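Local atomic coordinates of proline iminopeptidase-related protein (Thermus thermophilus, PDB entry 2YYS), a protein that is of unknown function but, as a peptidase S33 family member with an alpha/beta-hydrolase fold, may act as a peptidase. Residues E227-S232 / A253-W258; W128-W133 / Y233-E238; A122-P127 / L221-G226; A136-A141 / K164-R169. All coordinates share one frame; numbering follows the deposited sequence.

Starting from the N terminus, strand 119-125 supplies 122-127 for contact 3, and the residues that follow, 128-133, enter contact 2. Helix 131-141 continues into contact 4, which closes first, when 164-169 of helix 163-171 packs back on 136-141. This short loop lies wholly within the longer ones of contacts 3 and 2. Contact 3 closes next, at strand 221-226, and ties together two adjacent parallel strands of the sheet. Contact 1 opens at 227-232, after contact 3 has closed. Contact 2 closes at 233-238, so it crosses contact 3, and it also crosses contact 1, which ends at 253-258. Contacts 1 and 2 join the strand-end loops, whereas contact 4 holds the inserted helices together.

Contact 1: residues E227-S232 / A253-W258; sequences ERDGTS and AGHYLW
Asp229 and His255 meet through a His-carboxylate hydrogen bond, from His255 ND1 to Asp229 OD2 at 2.8 Å. The N-H points almost straight at the oxygen (163°), which lies in the imidazole plane, while the carboxylate plane is turned 63° from the ring. The nitrogen meets Asp229 OD2 on the syn side, somewhat out of the carboxylate plane. Two donors of Thr231 hold the other oxygen: Asp229 OD1 accepts from Thr231 N at 3.1 Å, an Asx turn, and from Thr231 OG1 at 2.6 Å. A water joins Asp229 OD2 to Gly254 O, at 2.7 Å from Asp229 OD2. With CG anti to the backbone N (chi1 -177°), Asp229 reaches across to His255 and its CB lies 3.5 Å from Gly254 C. An asparagine in its place would probably weaken this grip, leaving His255 ND1 without its carboxylate acceptor and the imidazole freer to turn. Ala253 contributes through its backbone: its O accepts from Arg228 N at 2.8 Å, and Arg228 sends its guanidinium to Glu252. An acid after strand 221-226 and a histidine after strand 247-250 match the positions of these members of the alpha/beta-hydrolase catalytic triad, although no catalytic role is established here. The buried pair lies beside Ala126, which follows Leu125 of strand 119-125, with Met171 of helix 163-171 packed against His255; the ring of His102, the last residue of strand 97-102, meets the imidazole.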
loop_
_atom_site.group_PDB
_atom_site.type_symbol
_atom_site.label_atom_id
_atom_site.label_comp_id
_atom_site.label_asym_id
_atom_site.label_seq_id
_atom_site.Cartn_x
_atom_site.Cartn_y
_atom_site.Cartn_z
ATOM N N GLU A 227 8.975 -5.244 12.117
ATOM C CA GLU A 227 9.840 -6.420 12.245
ATOM C C GLU A 227 9.088 -7.743 12.197
ATOM O O GLU A 227 9.622 -8.759 11.730
ATOM C CB GLU A 227 10.564 -6.328 13.574
ATOM C CG GLU A 227 11.560 -7.425 13.862
ATOM C CD GLU A 227 12.050 -7.292 15.290
ATOM O OE1 GLU A 227 11.230 -7.556 16.233
ATOM O OE2 GLU A 227 13.223 -6.851 15.434
ATOM N N ARG A 228 7.859 -7.723 12.704
ATOM C CA ARG A 228 7.003 -8.909 12.756
ATOM C C ARG A 228 5.890 -8.944 11.712
ATOM O O ARG A 228 4.924 -9.691 11.840
ATOM C CB ARG A 228 6.458 -9.061 14.177
ATOM C CG ARG A 228 7.603 -9.306 15.181
ATOM C CD ARG A 228 7.176 -9.609 16.612
ATOM N NE ARG A 228 6.395 -10.840 16.726
ATOM C CZ ARG A 228 5.837 -11.282 17.860
ATOM N NH1 ARG A 228 5.986 -10.600 18.995
ATOM N NH2 ARG A 228 5.122 -12.407 17.862
ATOM N N ASP A 229 6.044 -8.146 10.662
ATOM C CA ASP A 229 5.147 -8.187 9.509
ATOM C C ASP A 229 5.648 -9.291 8.588
ATOM O O ASP A 229 6.555 -9.079 7.781
ATOM C CB ASP A 229 5.153 -6.835 8.808
ATOM C CG ASP A 229 4.197 -6.762 7.635
ATOM O OD1 ASP A 229 3.545 -7.774 7.314
ATOM O OD2 ASP A 229 4.057 -5.719 6.967
ATOM N N GLY A 230 5.082 -10.485 8.748
ATOM C CA GLY A 230 5.433 -11.620 7.919
ATOM C C GLY A 230 5.012 -11.529 6.455
ATOM O O GLY A 230 5.359 -12.427 5.690
ATOM N N THR A 231 4.272 -10.484 6.070
ATOM C CA THR A 231 3.952 -10.223 4.663
ATOM C C THR A 231 4.943 -9.312 3.950
ATOM O O THR A 231 4.851 -9.148 2.735
ATOM C CB THR A 231 2.547 -9.602 4.490
ATOM O OG1 THR A 231 2.531 -8.248 4.963
ATOM C CG2 THR A 231 1.501 -10.323 5.304
ATOM N N SER A 232 5.874 -8.714 4.689
ATOM C CA SER A 232 6.792 -7.715 4.136
ATOM C C SER A 232 8.249 -7.879 4.580
ATOM O O SER A 232 9.143 -7.687 3.777
ATOM C CB SER A 232 6.333 -6.307 4.533
ATOM O OG SER A 232 7.081 -5.306 3.860
ATOM N N ALA A 253 6.154 -4.952 15.672
ATOM C CA ALA A 253 5.078 -4.392 14.863
ATOM C C ALA A 253 4.843 -5.284 13.663
ATOM O O ALA A 253 5.772 -5.893 13.120
ATOM C CB ALA A 253 5.410 -2.996 14.436
ATOM N N GLY A 254 3.580 -5.378 13.284
ATOM C CA GLY A 254 3.162 -6.168 12.147
ATOM C C GLY A 254 2.844 -5.262 10.972
ATOM O O GLY A 254 3.430 -4.189 10.828
ATOM N N HIS A 255 1.888 -5.694 10.157
ATOM C CA HIS A 255 1.537 -5.029 8.902
ATOM C C HIS A 255 0.868 -3.670 9.105
ATOM O O HIS A 255 1.152 -2.724 8.368
ATOM C CB HIS A 255 0.645 -5.962 8.078
ATOM C CG HIS A 255 0.480 -5.550 6.648
ATOM N ND1 HIS A 255 1.548 -5.295 5.814
ATOM C CD2 HIS A 255 -0.636 -5.357 5.904
ATOM C CE1 HIS A 255 1.093 -4.955 4.618
ATOM N NE2 HIS A 255 -0.227 -4.985 4.647
ATOM N N TYR A 256 -0.016 -3.579 10.100
ATOM C CA TYR A 256 -0.582 -2.304 10.519
ATOM C C TYR A 256 0.284 -1.761 11.634
ATOM O O TYR A 256 -0.070 -1.741 12.806
ATOM C CB TYR A 256 -2.057 -2.458 10.899
ATOM C CG TYR A 256 -2.836 -2.911 9.704
ATOM C CD1 TYR A 256 -3.348 -2.001 8.786
ATOM C CD2 TYR A 256 -2.983 -4.252 9.434
ATOM C CE1 TYR A 256 -4.033 -2.436 7.650
ATOM C CE2 TYR A 256 -3.645 -4.690 8.317
ATOM C CZ TYR A 256 -4.177 -3.790 7.433
ATOM O OH TYR A 256 -4.835 -4.280 6.333
ATOM N N LEU A 257 1.452 -1.300 11.230
ATOM C CA LEU A 257 2.515 -1.057 12.178
ATOM C C LEU A 257 2.229 0.121 13.117
ATOM O O LEU A 257 2.729 0.143 14.247
ATOM C CB LEU A 257 3.876 -0.989 11.462
ATOM C CG LEU A 257 4.209 0.141 10.493
ATOM C CD1 LEU A 257 5.671 0.097 10.113
ATOM C CD2 LEU A 257 3.375 0.047 9.219
ATOM N N TRP A 258 1.386 1.055 12.677
ATOM C CA TRP A 258 1.007 2.205 13.489
ATOM C C TRP A 258 0.044 1.820 14.631
ATOM O O TRP A 258 -0.046 2.524 15.624
ATOM C CB TRP A 258 0.394 3.316 12.607
ATOM C CG TRP A 258 -0.737 2.840 11.763
ATOM C CD1 TRP A 258 -2.049 2.783 12.122
ATOM C CD2 TRP A 258 -0.662 2.317 10.429
ATOM N NE1 TRP A 258 -2.795 2.257 11.093
ATOM C CE2 TRP A 258 -1.970 1.972 10.039
ATOM C CE3 TRP A 258 0.376 2.118 9.514
ATOM C CZ2 TRP A 258 -2.261 1.421 8.787
ATOM C CZ3 TRP A 258 0.088 1.565 8.269
ATOM C CH2 TRP A 258 -1.218 1.226 7.917
HETATM O O HOH W 1 4.846 -3.541 8.419
#

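Contact 2: residues W128-W133 / Y233-E238; sequences WVNFPW and YPYAEE
Trp133 and Tyr235 form the aromatic centre of this contact. Tyr235 CB sits over the six-membered ring of Trp133, 3.5 Å from its centroid and only 3° off the ring normal, a CH-pi contact by both measures. The two rings themselves meet obliquely, their planes 40° apart, with 4.8 Å between the centroid of the tyrosine ring and that of the five-membered indole ring. A second CH-pi contact comes from Asn130, whose CB lies 4.0 Å from the centroid of the Tyr235 ring, offset toward the rim. Apolar contacts extend the patch: Val129 CG2 reaches the tyrosine edge at CE2, 3.8 Å away, and Pro234 CD approaches the edge of the indole at Trp133 CZ2, 4.0 Å away. Polar contact is carried by Asn130 ND2, which donates to Tyr235 OH at 3.1 Å, in the amide plane although that plane stands almost perpendicular to the tyrosine ring. The hydroxyl is also hydrogen-bonded to Thr211 OG1. Because CG of Tyr235 is swung opposite the backbone N (chi1 -156°), the ring runs past the indole and brings OH to the amide. A leucine in place of Tyr235 would probably leave Asn130 ND2 and Thr211 without their shared hydroxyl and uncover part of the indole. The other end of the same amide, Asn130 OD1, accepts from Trp133 N at 3.0 Å, the donor standing above the carbonyl plane. This makes Asn130 a side-chain N-cap of helix 131-141, tied by its second amide atom to Tyr235 across the contact.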
loop_
_atom_site.group_PDB
_atom_site.type_symbol
_atom_site.label_atom_id
_atom_site.label_comp_id
_atom_site.label_asym_id
_atom_site.label_seq_id
_atom_site.Cartn_x
_atom_site.Cartn_y
_atom_site.Cartn_z
ATOM N N TRP A 128 4.970 -4.613 -0.441
ATOM C CA TRP A 128 4.902 -5.923 -1.090
ATOM C C TRP A 128 5.399 -5.738 -2.522
ATOM O O TRP A 128 4.817 -4.964 -3.289
ATOM C CB TRP A 128 3.465 -6.469 -1.163
ATOM C CG TRP A 128 2.797 -6.799 0.142
ATOM C CD1 TRP A 128 3.287 -6.592 1.398
ATOM C CD2 TRP A 128 1.507 -7.404 0.314
ATOM N NE1 TRP A 128 2.380 -7.016 2.334
ATOM C CE2 TRP A 128 1.278 -7.518 1.698
ATOM C CE3 TRP A 128 0.516 -7.853 -0.564
ATOM C CZ2 TRP A 128 0.111 -8.063 2.222
ATOM C CZ3 TRP A 128 -0.645 -8.395 -0.045
ATOM C CH2 TRP A 128 -0.837 -8.498 1.337
ATOM N N VAL A 129 6.464 -6.443 -2.884
ATOM C CA VAL A 129 6.955 -6.406 -4.252
ATOM C C VAL A 129 7.184 -7.780 -4.876
ATOM O O VAL A 129 7.201 -7.901 -6.090
ATOM C CB VAL A 129 8.266 -5.608 -4.356
ATOM C CG1 VAL A 129 8.072 -4.171 -3.875
ATOM C CG2 VAL A 129 9.374 -6.276 -3.581
ATOM N N ASN A 130 7.395 -8.795 -4.046
ATOM C CA ASN A 130 7.726 -10.131 -4.502
ATOM C C ASN A 130 6.637 -11.084 -4.041
ATOM O O ASN A 130 6.639 -11.539 -2.903
ATOM C CB ASN A 130 9.101 -10.568 -3.964
ATOM C CG ASN A 130 9.570 -11.890 -4.574
ATOM O OD1 ASN A 130 8.761 -12.671 -5.055
ATOM N ND2 ASN A 130 10.881 -12.136 -4.555
ATOM N N PHE A 131 5.696 -11.372 -4.934
ATOM C CA PHE A 131 4.571 -12.233 -4.604
ATOM C C PHE A 131 4.934 -13.715 -4.492
ATOM O O PHE A 131 4.401 -14.387 -3.616
ATOM C CB PHE A 131 3.397 -11.992 -5.555
ATOM C CG PHE A 131 2.598 -10.777 -5.195
ATOM C CD1 PHE A 131 1.477 -10.884 -4.376
ATOM C CD2 PHE A 131 2.994 -9.521 -5.619
ATOM C CE1 PHE A 131 0.749 -9.759 -4.010
ATOM C CE2 PHE A 131 2.272 -8.389 -5.249
ATOM C CZ PHE A 131 1.146 -8.515 -4.445
ATOM N N PRO A 132 5.802 -14.251 -5.352
ATOM C CA PRO A 132 6.324 -15.599 -5.100
ATOM C C PRO A 132 6.909 -15.758 -3.703
ATOM O O PRO A 132 6.703 -16.788 -3.103
ATOM C CB PRO A 132 7.399 -15.778 -6.180
ATOM C CG PRO A 132 6.869 -14.961 -7.328
ATOM C CD PRO A 132 6.274 -13.722 -6.640
ATOM N N TRP A 133 7.622 -14.757 -3.207
ATOM C CA TRP A 133 8.160 -14.791 -1.841
ATOM C C TRP A 133 7.026 -14.850 -0.810
ATOM O O TRP A 133 7.065 -15.649 0.120
ATOM C CB TRP A 133 9.053 -13.566 -1.579
ATOM C CG TRP A 133 9.590 -13.503 -0.187
ATOM C CD1 TRP A 133 10.678 -14.175 0.309
ATOM C CD2 TRP A 133 9.052 -12.746 0.908
ATOM N NE1 TRP A 133 10.851 -13.876 1.642
ATOM C CE2 TRP A 133 9.867 -13.006 2.037
ATOM C CE3 TRP A 133 7.967 -11.861 1.049
ATOM C CZ2 TRP A 133 9.630 -12.419 3.284
ATOM C CZ3 TRP A 133 7.728 -11.279 2.291
ATOM C CH2 TRP A 133 8.561 -11.562 3.394
ATOM N N TYR A 233 8.473 -8.188 5.860
ATOM C CA TYR A 233 9.813 -8.287 6.441
ATOM C C TYR A 233 10.192 -9.757 6.620
ATOM O O TYR A 233 9.346 -10.553 7.048
ATOM C CB TYR A 233 9.880 -7.546 7.799
ATOM C CG TYR A 233 11.303 -7.335 8.264
ATOM C CD1 TYR A 233 12.075 -6.312 7.734
ATOM C CD2 TYR A 233 11.902 -8.203 9.174
ATOM C CE1 TYR A 233 13.400 -6.147 8.104
ATOM C CE2 TYR A 233 13.232 -8.032 9.562
ATOM C CZ TYR A 233 13.971 -7.005 9.014
ATOM O OH TYR A 233 15.283 -6.819 9.361
ATOM N N PRO A 234 11.441 -10.154 6.353
ATOM C CA PRO A 234 12.570 -9.282 5.992
ATOM C C PRO A 234 12.779 -8.931 4.512
ATOM O O PRO A 234 13.798 -8.307 4.230
ATOM C CB PRO A 234 13.785 -10.096 6.474
ATOM C CG PRO A 234 13.369 -11.530 6.323
ATOM C CD PRO A 234 11.866 -11.560 6.482
ATOM N N TYR A 235 11.874 -9.280 3.603
ATOM C CA TYR A 235 12.101 -8.950 2.195
ATOM C C TYR A 235 12.234 -7.445 1.946
ATOM O O TYR A 235 12.898 -7.039 1.001
ATOM C CB TYR A 235 11.025 -9.548 1.287
ATOM C CG TYR A 235 11.544 -9.713 -0.112
ATOM C CD1 TYR A 235 12.272 -10.832 -0.475
ATOM C CD2 TYR A 235 11.351 -8.715 -1.063
ATOM C CE1 TYR A 235 12.786 -10.970 -1.761
ATOM C CE2 TYR A 235 11.851 -8.834 -2.331
ATOM C CZ TYR A 235 12.566 -9.961 -2.686
ATOM O OH TYR A 235 13.063 -10.055 -3.962
ATOM N N ALA A 236 11.625 -6.628 2.803
ATOM C CA ALA A 236 11.698 -5.180 2.679
ATOM C C ALA A 236 13.139 -4.664 2.753
ATOM O O ALA A 236 13.416 -3.582 2.263
ATOM C CB ALA A 236 10.824 -4.497 3.748
ATOM N N GLU A 237 14.046 -5.430 3.360
ATOM C CA GLU A 237 15.475 -5.102 3.334
ATOM C C GLU A 237 16.017 -5.078 1.901
ATOM O O GLU A 237 16.818 -4.212 1.570
ATOM C CB GLU A 237 16.316 -6.113 4.132
ATOM C CG GLU A 237 15.994 -6.207 5.616
ATOM C CD GLU A 237 16.683 -5.150 6.453
ATOM O OE1 GLU A 237 17.269 -4.206 5.866
ATOM O OE2 GLU A 237 16.626 -5.262 7.705
ATOM N N GLU A 238 15.620 -6.061 1.088
ATOM C CA GLU A 238 15.971 -6.103 -0.339
ATOM C C GLU A 238 15.449 -4.868 -1.069
ATOM O O GLU A 238 16.169 -4.266 -1.867
ATOM C CB GLU A 238 15.426 -7.375 -1.035
ATOM C CG GLU A 238 16.137 -8.684 -0.698
ATOM C CD GLU A 238 17.596 -8.702 -1.120
ATOM O OE1 GLU A 238 17.990 -7.932 -2.025
ATOM O OE2 GLU A 238 18.367 -9.483 -0.537
#

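Contact 3: residues A122-P127 / L221-G226; sequences AILLAP and LYVLVG
Two neighbouring parallel strands in the central sheet of the alpha/beta-hydrolase fold meet here, with Ala122 paired to Leu221, Ile123 to Tyr222, Leu124 to Val223 and Leu125 to Leu224. The strand axes approach to 4.8 Å at an angle of 18°, the modest twist of a parallel pair. Four backbone hydrogen bonds form the ladder: Tyr222 N to Ala122 O, Leu124 N to Tyr222 O (2.8 Å), Leu224 N to Leu124 O (3.0 Å) and Ala126 N to Leu224 O. Each of these carbonyls also receives a CA-H...O contact, as from Val223 CA to Leu124 O at 3.4 Å. On one face Leu125 and Leu224 run alongside each other, with Leu125 CD2 3.8 Å from Leu224 CB. On the other, Ala122 CB and Leu221 CD1 are unusually tight at 3.4 Å, and Val223 lies roughly perpendicular to Pro127. Val223 CG1, set opposite the backbone N (chi1 176°), is the branch that touches Pro127 CG, at 4.1 Å. Ala126, whose N makes the last of the four bonds, has a positive phi of 48°, and its CB packs against Asp229 and His255. Strand 97-102 flanks 119-125, and 247-250 flanks 221-226, so both strands have a neighbour on each side, with 247-250 as the edge strand. Leu110 and Leu113 of helix 105-115 pack on the face carrying Ala122, Leu124 and Leu221, whereas helix 262-274 covers Ile123 and Tyr222 on the opposite face.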
loop_
_atom_site.group_PDB
_atom_site.type_symbol
_atom_site.label_atom_id
_atom_site.label_comp_id
_atom_site.label_asym_id
_atom_site.label_seq_id
_atom_site.Cartn_x
_atom_site.Cartn_y
_atom_site.Cartn_z
ATOM N N ALA A 122 8.330 9.238 -2.185
ATOM C CA ALA A 122 7.398 8.282 -1.604
ATOM C C ALA A 122 7.853 7.735 -0.271
ATOM O O ALA A 122 9.047 7.662 0.017
ATOM C CB ALA A 122 7.117 7.127 -2.578
ATOM N N ILE A 123 6.873 7.382 0.547
ATOM C CA ILE A 123 7.083 6.593 1.737
ATOM C C ILE A 123 6.336 5.287 1.500
ATOM O O ILE A 123 5.117 5.284 1.270
ATOM C CB ILE A 123 6.566 7.334 2.994
ATOM C CG1 ILE A 123 7.330 8.650 3.159
ATOM C CG2 ILE A 123 6.746 6.465 4.225
ATOM C CD1 ILE A 123 6.808 9.586 4.261
ATOM N N LEU A 124 7.092 4.193 1.503
ATOM C CA LEU A 124 6.563 2.848 1.352
ATOM C C LEU A 124 6.426 2.185 2.722
ATOM O O LEU A 124 7.419 1.890 3.397
ATOM C CB LEU A 124 7.490 2.022 0.463
ATOM C CG LEU A 124 8.001 2.679 -0.826
ATOM C CD1 LEU A 124 8.933 1.725 -1.605
ATOM C CD2 LEU A 124 6.851 3.108 -1.703
ATOM N N LEU A 125 5.183 1.969 3.134
ATOM C CA LEU A 125 4.890 1.271 4.370
ATOM C C LEU A 125 4.648 -0.189 4.064
ATOM O O LEU A 125 3.767 -0.521 3.269
ATOM C CB LEU A 125 3.655 1.867 5.037
ATOM C CG LEU A 125 3.621 3.388 5.176
ATOM C CD1 LEU A 125 2.266 3.828 5.705
ATOM C CD2 LEU A 125 4.719 3.884 6.078
ATOM N N ALA A 126 5.399 -1.067 4.715
ATOM C CA ALA A 126 5.175 -2.499 4.575
ATOM C C ALA A 126 5.045 -2.908 3.106
ATOM O O ALA A 126 4.066 -3.527 2.702
ATOM C CB ALA A 126 3.929 -2.881 5.331
ATOM N N PRO A 127 6.040 -2.581 2.301
ATOM C CA PRO A 127 5.935 -2.819 0.860
ATOM C C PRO A 127 5.834 -4.305 0.525
ATOM O O PRO A 127 6.499 -5.137 1.164
ATOM C CB PRO A 127 7.236 -2.231 0.319
ATOM C CG PRO A 127 8.201 -2.383 1.491
ATOM C CD PRO A 127 7.355 -2.038 2.682
ATOM N N LEU A 221 12.981 8.618 -0.949
ATOM C CA LEU A 221 12.214 7.394 -0.804
ATOM C C LEU A 221 12.563 6.808 0.568
ATOM O O LEU A 221 13.737 6.761 0.940
ATOM C CB LEU A 221 12.611 6.439 -1.932
ATOM C CG LEU A 221 11.649 5.412 -2.527
ATOM C CD1 LEU A 221 10.349 6.013 -2.910
ATOM C CD2 LEU A 221 12.279 4.797 -3.767
ATOM N N TYR A 222 11.557 6.368 1.313
ATOM C CA TYR A 222 11.755 5.800 2.643
ATOM C C TYR A 222 10.944 4.518 2.759
ATOM O O TYR A 222 9.833 4.434 2.241
ATOM C CB TYR A 222 11.265 6.779 3.719
ATOM C CG TYR A 222 12.322 7.302 4.664
ATOM C CD1 TYR A 222 13.274 8.212 4.216
ATOM C CD2 TYR A 222 12.358 6.904 6.014
ATOM C CE1 TYR A 222 14.250 8.720 5.075
ATOM C CE2 TYR A 222 13.339 7.403 6.895
ATOM C CZ TYR A 222 14.286 8.315 6.413
ATOM O OH TYR A 222 15.270 8.840 7.244
ATOM N N VAL A 223 11.496 3.542 3.461
ATOM C CA VAL A 223 10.811 2.302 3.743
ATOM C C VAL A 223 10.627 2.192 5.254
ATOM O O VAL A 223 11.585 2.307 6.013
ATOM C CB VAL A 223 11.591 1.081 3.224
ATOM C CG1 VAL A 223 10.890 -0.202 3.617
ATOM C CG2 VAL A 223 11.767 1.154 1.699
ATOM N N LEU A 224 9.380 1.992 5.664
ATOM C CA LEU A 224 9.007 1.744 7.054
ATOM C C LEU A 224 8.286 0.421 7.098
ATOM O O LEU A 224 7.350 0.203 6.331
ATOM C CB LEU A 224 8.036 2.808 7.568
ATOM C CG LEU A 224 8.557 4.089 8.198
ATOM C CD1 LEU A 224 9.400 4.863 7.235
ATOM C CD2 LEU A 224 7.377 4.942 8.666
ATOM N N VAL A 225 8.693 -0.452 8.004
ATOM C CA VAL A 225 8.125 -1.788 8.065
ATOM C C VAL A 225 8.192 -2.354 9.481
ATOM O O VAL A 225 9.063 -2.000 10.266
ATOM C CB VAL A 225 8.856 -2.712 7.055
ATOM C CG1 VAL A 225 10.311 -2.923 7.460
ATOM C CG2 VAL A 225 8.134 -4.043 6.887
ATOM N N GLY A 226 7.270 -3.247 9.803
ATOM C CA GLY A 226 7.256 -3.878 11.112
ATOM C C GLY A 226 8.161 -5.088 11.089
ATOM O O GLY A 226 8.123 -5.872 10.155
#

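Contact 4: residues A136-A141 / K164-R169; sequences ARLAEA and KALFDR
Leu138 packs tightly against Leu166 and Phe167, where helices 131-141 and 163-171 come together. Its two branches divide the work. Leu138 CD2 stands over the centre of the Phe167 ring, 4.1 Å from the centroid and 6° off the normal, a well-centred CH-pi contact. Leu138 CD2 also reaches Leu166 CB at 3.8 Å, while Leu138 CD1 meets the ring at Phe167 CZ, likewise 3.8 Å away. CG of Leu138 is set opposite the carbonyl carbon (chi1 -72°), which carries both methyls toward the other helix. A turn further along, the packing is looser: Ala141 CB and Leu166 CD2 are 4.2 Å apart, so the small alanine merely rests on the leucine methyl. The axes cross at 102° with 9.8 Å between them, close to perpendicular, which limits the contact to the crossing point. At the solvent side Arg169, bent at chi3, brings NH1 to 3.2 Å from Ala141 O, near the guanidinium plane, but its stronger tie is a salt bridge to Glu161. Arg137 grips Glu140 of its own helix side-on through NE and NH2, whereas Lys164 bridges Asp168 in its own helix and Glu182 of helix 175-187. Leu154 of helix 150-160 also touches Leu138, and Leu158 touches Leu166, extending the apolar cluster among the helices inserted between strands 119-125 and 221-226, probably the cap of this hydrolase. Cohesion between the two segments therefore rests mainly on apolar and CH-pi contacts, while the charges mostly serve each helix and its surroundings.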
loop_
_atom_site.group_PDB
_atom_site.type_symbol
_atom_site.label_atom_id
_atom_site.label_comp_id
_atom_site.label_asym_id
_atom_site.label_seq_id
_atom_site.Cartn_x
_atom_site.Cartn_y
_atom_site.Cartn_z
ATOM N N ALA A 136 5.488 -18.297 -0.746
ATOM C CA ALA A 136 6.357 -19.165 0.033
ATOM C C ALA A 136 6.113 -18.968 1.533
ATOM O O ALA A 136 6.058 -19.939 2.266
ATOM C CB ALA A 136 7.824 -18.908 -0.311
ATOM N N ARG A 137 5.934 -17.720 1.973
ATOM C CA ARG A 137 5.693 -17.434 3.392
ATOM C C ARG A 137 4.351 -17.960 3.890
ATOM O O ARG A 137 4.253 -18.401 5.028
ATOM C CB ARG A 137 5.787 -15.939 3.702
ATOM C CG ARG A 137 7.090 -15.291 3.293
ATOM C CD ARG A 137 8.253 -15.542 4.218
ATOM N NE ARG A 137 8.792 -16.895 4.161
ATOM C CZ ARG A 137 9.463 -17.419 3.138
ATOM N NH1 ARG A 137 9.649 -16.731 2.017
ATOM N NH2 ARG A 137 9.944 -18.656 3.236
ATOM N N LEU A 138 3.321 -17.888 3.052
ATOM C CA LEU A 138 2.011 -18.441 3.378
ATOM C C LEU A 138 2.098 -19.968 3.524
ATOM O O LEU A 138 1.575 -20.549 4.476
ATOM C CB LEU A 138 0.992 -18.061 2.297
ATOM C CG LEU A 138 0.596 -16.582 2.319
ATOM C CD1 LEU A 138 -0.085 -16.186 1.038
ATOM C CD2 LEU A 138 -0.317 -16.283 3.508
ATOM N N ALA A 139 2.786 -20.602 2.584
ATOM C CA ALA A 139 2.940 -22.048 2.594
ATOM C C ALA A 139 3.721 -22.465 3.840
ATOM O O ALA A 139 3.366 -23.422 4.509
ATOM C CB ALA A 139 3.653 -22.512 1.336
ATOM N N GLU A 140 4.780 -21.720 4.130
ATOM C CA GLU A 140 5.589 -21.894 5.338
ATOM C C GLU A 140 4.758 -21.728 6.608
ATOM O O GLU A 140 4.906 -22.496 7.546
ATOM C CB GLU A 140 6.735 -20.880 5.315
ATOM C CG GLU A 140 7.594 -20.787 6.561
ATOM C CD GLU A 140 8.679 -19.757 6.390
ATOM O OE1 GLU A 140 8.402 -18.566 6.677
ATOM O OE2 GLU A 140 9.793 -20.131 5.941
ATOM N N ALA A 141 3.872 -20.741 6.626
ATOM C CA ALA A 141 3.021 -20.495 7.781
ATOM C C ALA A 141 2.032 -21.622 8.007
ATOM O O ALA A 141 1.589 -21.831 9.125
ATOM C CB ALA A 141 2.279 -19.168 7.634
ATOM N N LYS A 164 -7.708 -15.905 5.610
ATOM C CA LYS A 164 -7.746 -14.958 6.729
ATOM C C LYS A 164 -6.873 -15.426 7.899
ATOM O O LYS A 164 -6.138 -14.632 8.475
ATOM C CB LYS A 164 -9.175 -14.716 7.213
ATOM C CG LYS A 164 -9.276 -13.714 8.371
ATOM C CD LYS A 164 -10.725 -13.515 8.832
ATOM C CE LYS A 164 -10.841 -12.392 9.878
ATOM N NZ LYS A 164 -10.129 -12.686 11.161
ATOM N N ALA A 165 -6.961 -16.710 8.246
ATOM C CA ALA A 165 -6.152 -17.260 9.329
ATOM C C ALA A 165 -4.645 -17.142 9.048
ATOM O O ALA A 165 -3.866 -16.819 9.942
ATOM C CB ALA A 165 -6.539 -18.726 9.603
ATOM N N LEU A 166 -4.232 -17.401 7.810
ATOM C CA LEU A 166 -2.818 -17.323 7.467
ATOM C C LEU A 166 -2.338 -15.877 7.431
ATOM O O LEU A 166 -1.308 -15.554 8.003
ATOM C CB LEU A 166 -2.545 -17.997 6.128
ATOM C CG LEU A 166 -2.718 -19.513 6.083
ATOM C CD1 LEU A 166 -2.559 -19.995 4.648
ATOM C CD2 LEU A 166 -1.740 -20.233 6.982
ATOM N N PHE A 167 -3.074 -15.007 6.752
ATOM C CA PHE A 167 -2.683 -13.599 6.675
ATOM C C PHE A 167 -2.700 -12.948 8.063
ATOM O O PHE A 167 -1.849 -12.124 8.354
ATOM C CB PHE A 167 -3.556 -12.813 5.678
ATOM C CG PHE A 167 -3.096 -12.923 4.238
ATOM C CD1 PHE A 167 -1.932 -12.291 3.808
ATOM C CD2 PHE A 167 -3.823 -13.662 3.317
ATOM C CE1 PHE A 167 -1.507 -12.397 2.483
ATOM C CE2 PHE A 167 -3.403 -13.769 1.994
ATOM C CZ PHE A 167 -2.249 -13.138 1.577
ATOM N N ASP A 168 -3.637 -13.346 8.925
ATOM C CA ASP A 168 -3.735 -12.777 10.277
ATOM C C ASP A 168 -2.455 -13.079 11.078
ATOM O O ASP A 168 -1.942 -12.228 11.808
ATOM C CB ASP A 168 -4.943 -13.346 11.047
ATOM C CG ASP A 168 -6.279 -12.639 10.720
ATOM O OD1 ASP A 168 -6.316 -11.655 9.942
ATOM O OD2 ASP A 168 -7.362 -13.032 11.227
ATOM N N ARG A 169 -1.946 -14.298 10.920
ATOM C CA ARG A 169 -0.717 -14.722 11.594
ATOM C C ARG A 169 0.496 -13.912 11.123
ATOM O O ARG A 169 1.312 -13.452 11.932
ATOM C CB ARG A 169 -0.479 -16.212 11.351
ATOM C CG ARG A 169 0.182 -16.928 12.489
ATOM C CD ARG A 169 0.196 -18.459 12.331
ATOM N NE ARG A 169 -1.170 -18.958 12.339
ATOM C CZ ARG A 169 -1.651 -19.926 11.569
ATOM N NH1 ARG A 169 -0.896 -20.584 10.692
ATOM N NH2 ARG A 169 -2.925 -20.245 11.696
#